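Cytoplasmic protein (Cryptococcus neoformans var. grubii serotype A, PDB 7LPO) probably hydrolyses steryl beta-glucosides, releasing glucose from the sterol, as a fungal sterylglucosidase of glycoside hydrolase family 5. Local coordinates at residues L99-T104 and V138-H143; G40-G45 and N567-N572. One frame throughout, in Å; residues are numbered along the deposited sequence.

Both contacts join parallel strands of the family 5 TIM barrel, and their centres lie about 9 Å apart. Strand 98-104 sits between its partners: in contact 1 it pairs with 137-143, while its other edge meets strand 35-43, which in contact 2 pairs with 567-570, the last barrel strand beside the first. R100 ties them together, its NH1 lying 2.6 Å from OD1 of N42. Nearer the pocket, CE1 of H143 packs 3.6 Å from CH2 of W571. A Tris molecule, probably from the crystallisation liquor, is bound here, nearest atoms about 3 Å from the W571 side chain and about 5 Å from that of H143, so both contacts reach the probable substrate pocket.

Contact 1. Residues L99-T104 and V138-H143; sequences LRYVFT and VFMDPH
R100 and D141 lie stacked inside the TIM barrel, on neighbouring parallel strands held in register by five backbone hydrogen bonds. Guanidinium and carboxylate planes are only 11° apart, and OD2 of D141 sits 3.4 Å from NH1 of R100, well out of the guanidinium plane; the attraction is one of charge, with no N-H aimed at the oxygen. NE of R100 pairs with D267, NH1 with E521 and N42, NH2 with N270; a long, five-donor arginine suits this buried, acidic place. The arginine chain stretches out, CG turned away from the backbone N (chi1 -177°), and runs over the F139 ring, CG standing 4.1 Å from the centroid, while CE2 of F139 meets the guanidinium edge. D141 also grips H143: ND1 donates to the syn lone pair of OD2 at 2.8 Å, nearly in the imidazole plane; with NE2 held by D145, the ring is fixed from both nitrogens. On the outward face, where Y101 reaches helix 118-133 and M140 and F103 pack on W266, the contacts are apolar. CE of M140 touches CD1 of Y101 at 3.7 Å, and the F103 ring lies over P142, whose CA is 4.0 Å from the ring centroid.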
ATOM      1  N   LEU A  99       7.818   7.588  -6.831  1.00 14.57           N
ATOM      2  CA  LEU A  99       7.837   7.319  -5.402  1.00 15.78           C
ATOM      3  C   LEU A  99       6.420   7.486  -4.888  1.00 16.49           C
ATOM      4  O   LEU A  99       5.783   8.499  -5.179  1.00 18.24           O
ATOM      5  CB  LEU A  99       8.777   8.268  -4.652  1.00 16.26           C
ATOM      6  CG  LEU A  99      10.250   8.247  -5.039  1.00 18.62           C
ATOM      7  CD1 LEU A  99      10.947   9.440  -4.412  1.00 21.44           C
ATOM      8  CD2 LEU A  99      10.908   6.955  -4.621  1.00 17.67           C
ATOM      9  N   ARG A 100       5.917   6.476  -4.178  1.00 15.97           N
ATOM     10  CA  ARG A 100       4.691   6.596  -3.401  1.00 14.37           C
ATOM     11  C   ARG A 100       5.127   6.993  -1.999  1.00 15.24           C
ATOM     12  O   ARG A 100       5.802   6.218  -1.312  1.00 15.59           O
ATOM     13  CB  ARG A 100       3.909   5.288  -3.406  1.00 14.66           C
ATOM     14  CG  ARG A 100       2.578   5.374  -2.670  1.00 16.41           C
ATOM     15  CD  ARG A 100       1.712   4.213  -3.060  1.00 17.00           C
ATOM     16  NE  ARG A 100       0.453   4.144  -2.328  1.00 16.80           N
ATOM     17  CZ  ARG A 100       0.239   3.362  -1.275  1.00 17.07           C
ATOM     18  NH1 ARG A 100       1.210   2.590  -0.790  1.00 15.86           N
ATOM     19  NH2 ARG A 100      -0.957   3.350  -0.706  1.00 20.02           N
ATOM     20  N   TYR A 101       4.796   8.218  -1.596  1.00 14.77           N
ATOM     21  CA  TYR A 101       5.358   8.795  -0.382  1.00 15.75           C
ATOM     22  C   TYR A 101       4.440   8.524   0.801  1.00 15.30           C
ATOM     23  O   TYR A 101       3.294   8.976   0.819  1.00 18.24           O
ATOM     24  CB  TYR A 101       5.593  10.297  -0.541  1.00 18.14           C
ATOM     25  CG  TYR A 101       6.327  10.847   0.651  1.00 18.95           C
ATOM     26  CD1 TYR A 101       5.641  11.216   1.802  1.00 18.79           C
ATOM     27  CD2 TYR A 101       7.717  10.942   0.653  1.00 21.74           C
ATOM     28  CE1 TYR A 101       6.318  11.691   2.918  1.00 19.40           C
ATOM     29  CE2 TYR A 101       8.399  11.422   1.766  1.00 22.63           C
ATOM     30  CZ  TYR A 101       7.691  11.795   2.891  1.00 22.56           C
ATOM     31  OH  TYR A 101       8.363  12.259   4.003  1.00 23.32           O
ATOM     32  N   VAL A 102       4.968   7.836   1.803  1.00 17.19           N
ATOM     33  CA  VAL A 102       4.186   7.352   2.936  1.00 16.16           C
ATOM     34  C   VAL A 102       4.252   8.358   4.080  1.00 14.71           C
ATOM     35  O   VAL A 102       5.341   8.746   4.516  1.00 16.23           O
ATOM     36  CB  VAL A 102       4.701   5.976   3.394  1.00 17.39           C
ATOM     37  CG1 VAL A 102       3.962   5.511   4.631  1.00 22.13           C
ATOM     38  CG2 VAL A 102       4.584   4.950   2.277  1.00 16.95           C
ATOM     39  N   PHE A 103       3.083   8.777   4.568  1.00 14.68           N
ATOM     40  CA  PHE A 103       2.969   9.556   5.793  1.00 14.70           C
ATOM     41  C   PHE A 103       1.739   9.072   6.549  1.00 16.06           C
ATOM     42  O   PHE A 103       0.817   8.494   5.971  1.00 14.73           O
ATOM     43  CB  PHE A 103       2.882  11.070   5.522  1.00 14.68           C
ATOM     44  CG  PHE A 103       1.610  11.496   4.862  1.00 15.05           C
ATOM     45  CD1 PHE A 103       1.476  11.430   3.485  1.00 17.20           C
ATOM     46  CD2 PHE A 103       0.548  11.953   5.610  1.00 16.15           C
ATOM     47  CE1 PHE A 103       0.309  11.811   2.862  1.00 17.45           C
ATOM     48  CE2 PHE A 103      -0.628  12.343   4.996  1.00 17.38           C
ATOM     49  CZ  PHE A 103      -0.747  12.272   3.619  1.00 17.95           C
ATOM     50  N   THR A 104       1.728   9.293   7.858  1.00 15.14           N
ATOM     51  CA  THR A 104       0.609   8.849   8.671  1.00 14.77           C
ATOM     52  C   THR A 104      -0.099  10.035   9.302  1.00 14.77           C
ATOM     53  O   THR A 104       0.499  11.081   9.569  1.00 16.12           O
ATOM     54  CB  THR A 104       1.046   7.871   9.768  1.00 16.26           C
ATOM     55  OG1 THR A 104       1.921   8.539  10.687  1.00 16.30           O
ATOM     56  CG2 THR A 104       1.743   6.658   9.124  1.00 16.63           C
ATOM     57  N   VAL A 138       6.088  11.957  -7.726  1.00 19.00           N
ATOM     58  CA  VAL A 138       5.648  11.498  -6.414  1.00 18.66           C
ATOM     59  C   VAL A 138       4.129  11.594  -6.334  1.00 19.65           C
ATOM     60  O   VAL A 138       3.537  12.575  -6.801  1.00 19.21           O
ATOM     61  CB  VAL A 138       6.283  12.338  -5.283  1.00 19.44           C
ATOM     62  CG1 VAL A 138       5.699  11.934  -3.940  1.00 20.65           C
ATOM     63  CG2 VAL A 138       7.796  12.216  -5.264  1.00 20.12           C
ATOM     64  N   PHE A 139       3.488  10.587  -5.729  1.00 16.46           N
ATOM     65  CA  PHE A 139       2.121  10.756  -5.257  1.00 15.27           C
ATOM     66  C   PHE A 139       2.053  10.361  -3.785  1.00 14.53           C
ATOM     67  O   PHE A 139       2.797   9.498  -3.306  1.00 16.01           O
ATOM     68  CB  PHE A 139       1.074  10.025  -6.142  1.00 15.57           C
ATOM     69  CG  PHE A 139       1.091   8.532  -6.074  1.00 16.37           C
ATOM     70  CD1 PHE A 139       2.002   7.808  -6.801  1.00 17.58           C
ATOM     71  CD2 PHE A 139       0.122   7.856  -5.357  1.00 17.44           C
ATOM     72  CE1 PHE A 139       1.992   6.426  -6.770  1.00 20.00           C
ATOM     73  CE2 PHE A 139       0.103   6.478  -5.316  1.00 19.50           C
ATOM     74  CZ  PHE A 139       1.031   5.760  -6.033  1.00 19.88           C
ATOM     75  N   MET A 140       1.204  11.080  -3.063  1.00 15.50           N
ATOM     76  CA  MET A 140       1.173  11.054  -1.609  1.00 14.70           C
ATOM     77  C   MET A 140       0.229   9.969  -1.109  1.00 15.74           C
ATOM     78  O   MET A 140      -0.897   9.840  -1.595  1.00 17.77           O
ATOM     79  CB  MET A 140       0.726  12.412  -1.071  1.00 14.70           C
ATOM     80  CG  MET A 140       1.466  13.615  -1.630  1.00 16.81           C
ATOM     81  SD  MET A 140       3.249  13.547  -1.334  1.00 21.86           S
ATOM     82  CE  MET A 140       3.455  13.820   0.346  1.00 19.70           C
ATOM     83  N   ASP A 141       0.679   9.214  -0.117  1.00 13.99           N
ATOM     84  CA  ASP A 141      -0.086   8.101   0.438  1.00 14.02           C
ATOM     85  C   ASP A 141      -0.391   8.380   1.898  1.00 14.05           C
ATOM     86  O   ASP A 141       0.502   8.239   2.754  1.00 14.06           O
ATOM     87  CB  ASP A 141       0.697   6.799   0.287  1.00 22.71           C
ATOM     88  CG  ASP A 141       0.282   5.729   1.294  1.00 23.14           C
ATOM     89  OD1 ASP A 141      -0.900   5.701   1.722  1.00 24.97           O
ATOM     90  OD2 ASP A 141       1.156   4.909   1.654  1.00 23.71           O
ATOM     91  N   PRO A 142      -1.618   8.804   2.235  1.00 14.71           N
ATOM     92  CA  PRO A 142      -2.036   8.817   3.645  1.00 14.75           C
ATOM     93  C   PRO A 142      -2.203   7.393   4.150  1.00 15.29           C
ATOM     94  O   PRO A 142      -3.177   6.707   3.811  1.00 15.08           O
ATOM     95  CB  PRO A 142      -3.374   9.568   3.620  1.00 16.14           C
ATOM     96  CG  PRO A 142      -3.684   9.825   2.206  1.00 16.50           C
ATOM     97  CD  PRO A 142      -2.751   9.056   1.340  1.00 17.02           C
ATOM     98  N   HIS A 143      -1.247   6.925   4.935  1.00 14.14           N
ATOM     99  CA  HIS A 143      -1.066   5.501   5.144  1.00 14.17           C
ATOM    100  C   HIS A 143      -1.561   5.076   6.517  1.00 14.21           C
ATOM    101  O   HIS A 143      -1.383   5.791   7.509  1.00 14.22           O
ATOM    102  CB  HIS A 143       0.405   5.110   4.987  1.00 17.06           C
ATOM    103  CG  HIS A 143       0.616   3.634   4.880  1.00 18.17           C
ATOM    104  ND1 HIS A 143       0.769   2.990   3.671  1.00 17.62           N
ATOM    105  CD2 HIS A 143       0.665   2.670   5.831  1.00 17.62           C
ATOM    106  CE1 HIS A 143       0.917   1.695   3.882  1.00 18.46           C
ATOM    107  NE2 HIS A 143       0.850   1.472   5.183  1.00 18.32           N
TER
HETATM  108  O   HOH W   1      -3.074   5.297   0.177  1.00 17.32           O

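Contact 2. Residues G40-G45 and N567-N572; sequences GVNLSG and NYAIWN
The backbone N of N42 donates to O of I570 at 2.7 Å, the shortest bond of a parallel pairing that brings the first and last strands of the TIM barrel together. Two more bonds continue the ladder: I570 N gives to O of G40 at 2.9 Å, and G40 N to O of Y568 at 3.0 Å. The carbonyl of I570 is gripped twice, for ND2 of N42 adds a weak bond of 3.2 Å that is nevertheless almost straight (173°). Asparagine suits this place because its amide faces both ways: ND2 also donates to O of G520, and OD1 accepts from NH1 of R100, so both polar ends are satisfied in a buried setting.

Setting CG anti to the carbonyl carbon (chi1 -74°) carries that amide across the second strand to the W571 indole. The two side chains cross at about a right angle with their planes 53° apart, and CG of N42 comes within 3.4 Å of CE3 of W571. The small methyl of A569 fits beneath the amide, its CB 3.5 Å from ND2 of N42. On the other face of the strands V41 and I570 form a looser apolar pair, joined by L99 and Y96. Cis peptides precede both S44 and N572, near the Tris-bound pocket. There G45, lacking a side chain, comes close to the indole, its CA 3.9 Å from CZ2 of W571.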
ATOM      1  N   GLY A  40       8.487   2.594  -9.653  1.00 15.83           N
ATOM      2  CA  GLY A  40       9.303   2.981  -8.533  1.00 14.87           C
ATOM      3  C   GLY A  40       8.986   2.178  -7.294  1.00 18.52           C
ATOM      4  O   GLY A  40       8.659   0.991  -7.390  1.00 17.30           O
ATOM      5  N   VAL A  41       9.073   2.825  -6.128  1.00 13.97           N
ATOM      6  CA  VAL A  41       8.972   2.148  -4.842  1.00 13.99           C
ATOM      7  C   VAL A  41       8.130   2.988  -3.894  1.00 13.99           C
ATOM      8  O   VAL A  41       7.951   4.195  -4.080  1.00 13.97           O
ATOM      9  CB  VAL A  41      10.362   1.896  -4.220  1.00 14.01           C
ATOM     10  CG1 VAL A  41      11.237   1.155  -5.194  1.00 14.01           C
ATOM     11  CG2 VAL A  41      11.029   3.240  -3.847  1.00 14.59           C
ATOM     12  N   ASN A  42       7.596   2.318  -2.877  1.00 17.37           N
ATOM     13  CA  ASN A  42       7.026   3.003  -1.726  1.00 14.86           C
ATOM     14  C   ASN A  42       8.159   3.420  -0.800  1.00 17.25           C
ATOM     15  O   ASN A  42       9.004   2.596  -0.434  1.00 14.89           O
ATOM     16  CB  ASN A  42       6.052   2.095  -0.984  1.00 15.06           C
ATOM     17  CG  ASN A  42       4.739   1.927  -1.719  1.00 16.83           C
ATOM     18  OD1 ASN A  42       3.729   2.543  -1.365  1.00 19.35           O
ATOM     19  ND2 ASN A  42       4.750   1.106  -2.762  1.00 16.30           N
ATOM     20  N   LEU A  43       8.163   4.693  -0.413  1.00 17.48           N
ATOM     21  CA  LEU A  43       9.190   5.286   0.440  1.00 17.12           C
ATOM     22  C   LEU A  43       8.465   6.073   1.529  1.00 16.89           C
ATOM     23  O   LEU A  43       8.025   7.201   1.282  1.00 18.65           O
ATOM     24  CB  LEU A  43      10.109   6.179  -0.386  1.00 17.77           C
ATOM     25  CG  LEU A  43      11.312   6.831   0.294  1.00 19.12           C
ATOM     26  CD1 LEU A  43      12.491   5.886   0.319  1.00 18.33           C
ATOM     27  CD2 LEU A  43      11.670   8.130  -0.435  1.00 18.81           C
ATOM     28  N   SER A  44       8.320   5.505   2.727  1.00 16.13           N
ATOM     29  CA  SER A  44       8.855   4.211   3.117  1.00 16.18           C
ATOM     30  C   SER A  44       8.038   3.649   4.283  1.00 17.86           C
ATOM     31  O   SER A  44       7.448   4.396   5.059  1.00 21.19           O
ATOM     32  CB  SER A  44      10.321   4.341   3.528  1.00 19.23           C
ATOM     33  OG  SER A  44      10.765   3.183   4.222  1.00 21.94           O
ATOM     34  N   GLY A  45       8.033   2.332   4.428  1.00 14.16           N
ATOM     35  CA  GLY A  45       7.468   1.713   5.611  1.00 14.20           C
ATOM     36  C   GLY A  45       8.033   2.232   6.922  1.00 14.22           C
ATOM     37  O   GLY A  45       7.373   2.149   7.963  1.00 14.25           O
ATOM     38  N   ASN A 567       2.000   0.618 -14.675  1.00 13.95           N
ATOM     39  CA  ASN A 567       2.702   1.436 -13.705  1.00 13.94           C
ATOM     40  C   ASN A 567       2.646   0.751 -12.342  1.00 15.53           C
ATOM     41  O   ASN A 567       1.683   0.040 -12.021  1.00 13.97           O
ATOM     42  CB  ASN A 567       2.064   2.825 -13.625  1.00 13.93           C
ATOM     43  CG  ASN A 567       1.866   3.465 -14.988  1.00 13.92           C
ATOM     44  OD1 ASN A 567       2.823   3.851 -15.662  1.00 13.91           O
ATOM     45  ND2 ASN A 567       0.616   3.582 -15.399  1.00 13.92           N
ATOM     46  N   TYR A 568       3.684   0.953 -11.530  1.00 13.95           N
ATOM     47  CA  TYR A 568       3.601   0.363 -10.201  1.00 14.73           C
ATOM     48  C   TYR A 568       4.638   0.939  -9.252  1.00 13.97           C
ATOM     49  O   TYR A 568       5.621   1.557  -9.663  1.00 13.95           O
ATOM     50  CB  TYR A 568       3.752  -1.163 -10.255  1.00 14.64           C
ATOM     51  CG  TYR A 568       5.039  -1.674 -10.882  1.00 13.99           C
ATOM     52  CD1 TYR A 568       6.233  -1.667 -10.175  1.00 14.02           C
ATOM     53  CD2 TYR A 568       5.054  -2.175 -12.170  1.00 13.99           C
ATOM     54  CE1 TYR A 568       7.400  -2.141 -10.734  1.00 15.87           C
ATOM     55  CE2 TYR A 568       6.227  -2.667 -12.736  1.00 15.32           C
ATOM     56  CZ  TYR A 568       7.390  -2.641 -12.013  1.00 17.99           C
ATOM     57  OH  TYR A 568       8.550  -3.118 -12.574  1.00 23.26           O
ATOM     58  N   ALA A 569       4.375   0.726  -7.963  1.00 13.98           N
ATOM     59  CA  ALA A 569       5.262   1.105  -6.870  1.00 13.99           C
ATOM     60  C   ALA A 569       5.491  -0.142  -6.027  1.00 14.41           C
ATOM     61  O   ALA A 569       4.554  -0.663  -5.410  1.00 14.04           O
ATOM     62  CB  ALA A 569       4.668   2.238  -6.029  1.00 13.98           C
ATOM     63  N   ILE A 570       6.734  -0.618  -6.019  1.00 14.02           N
ATOM     64  CA  ILE A 570       7.100  -1.777  -5.221  1.00 14.05           C
ATOM     65  C   ILE A 570       7.054  -1.435  -3.735  1.00 14.07           C
ATOM     66  O   ILE A 570       7.546  -0.385  -3.300  1.00 14.06           O
ATOM     67  CB  ILE A 570       8.503  -2.262  -5.621  1.00 14.06           C
ATOM     68  CG1 ILE A 570       8.544  -2.645  -7.105  1.00 15.28           C
ATOM     69  CG2 ILE A 570       8.916  -3.408  -4.723  1.00 14.09           C
ATOM     70  CD1 ILE A 570       9.956  -2.918  -7.622  1.00 14.52           C
ATOM     71  N   TRP A 571       6.469  -2.330  -2.943  1.00 14.10           N
ATOM     72  CA  TRP A 571       6.561  -2.276  -1.486  1.00 14.12           C
ATOM     73  C   TRP A 571       7.700  -3.197  -1.048  1.00 14.15           C
ATOM     74  O   TRP A 571       7.615  -4.411  -1.257  1.00 14.17           O
ATOM     75  CB  TRP A 571       5.246  -2.708  -0.817  1.00 14.15           C
ATOM     76  CG  TRP A 571       5.294  -2.475   0.667  1.00 14.17           C
ATOM     77  CD1 TRP A 571       5.790  -3.319   1.618  1.00 14.21           C
ATOM     78  CD2 TRP A 571       4.877  -1.291   1.361  1.00 14.16           C
ATOM     79  NE1 TRP A 571       5.718  -2.729   2.861  1.00 14.23           N
ATOM     80  CE2 TRP A 571       5.162  -1.484   2.732  1.00 14.20           C
ATOM     81  CE3 TRP A 571       4.295  -0.088   0.956  1.00 14.13           C
ATOM     82  CZ2 TRP A 571       4.868  -0.523   3.699  1.00 15.22           C
ATOM     83  CZ3 TRP A 571       4.009   0.868   1.912  1.00 14.14           C
ATOM     84  CH2 TRP A 571       4.296   0.647   3.269  1.00 16.36           C
ATOM     85  N   ASN A 572       8.764  -2.644  -0.451  1.00 15.05           N
ATOM     86  CA  ASN A 572       9.030  -1.218  -0.294  1.00 14.70           C
ATOM     87  C   ASN A 572      10.563  -1.040  -0.196  1.00 14.57           C
ATOM     88  O   ASN A 572      11.326  -1.988  -0.402  1.00 14.39           O
ATOM     89  CB  ASN A 572       8.336  -0.641   0.936  1.00 17.76           C
ATOM     90  CG  ASN A 572       8.736  -1.333   2.220  1.00 18.79           C
ATOM     91  OD1 ASN A 572       9.179  -2.492   2.235  1.00 20.94           O
ATOM     92  ND2 ASN A 572       8.565  -0.625   3.313  1.00 19.12           N
TER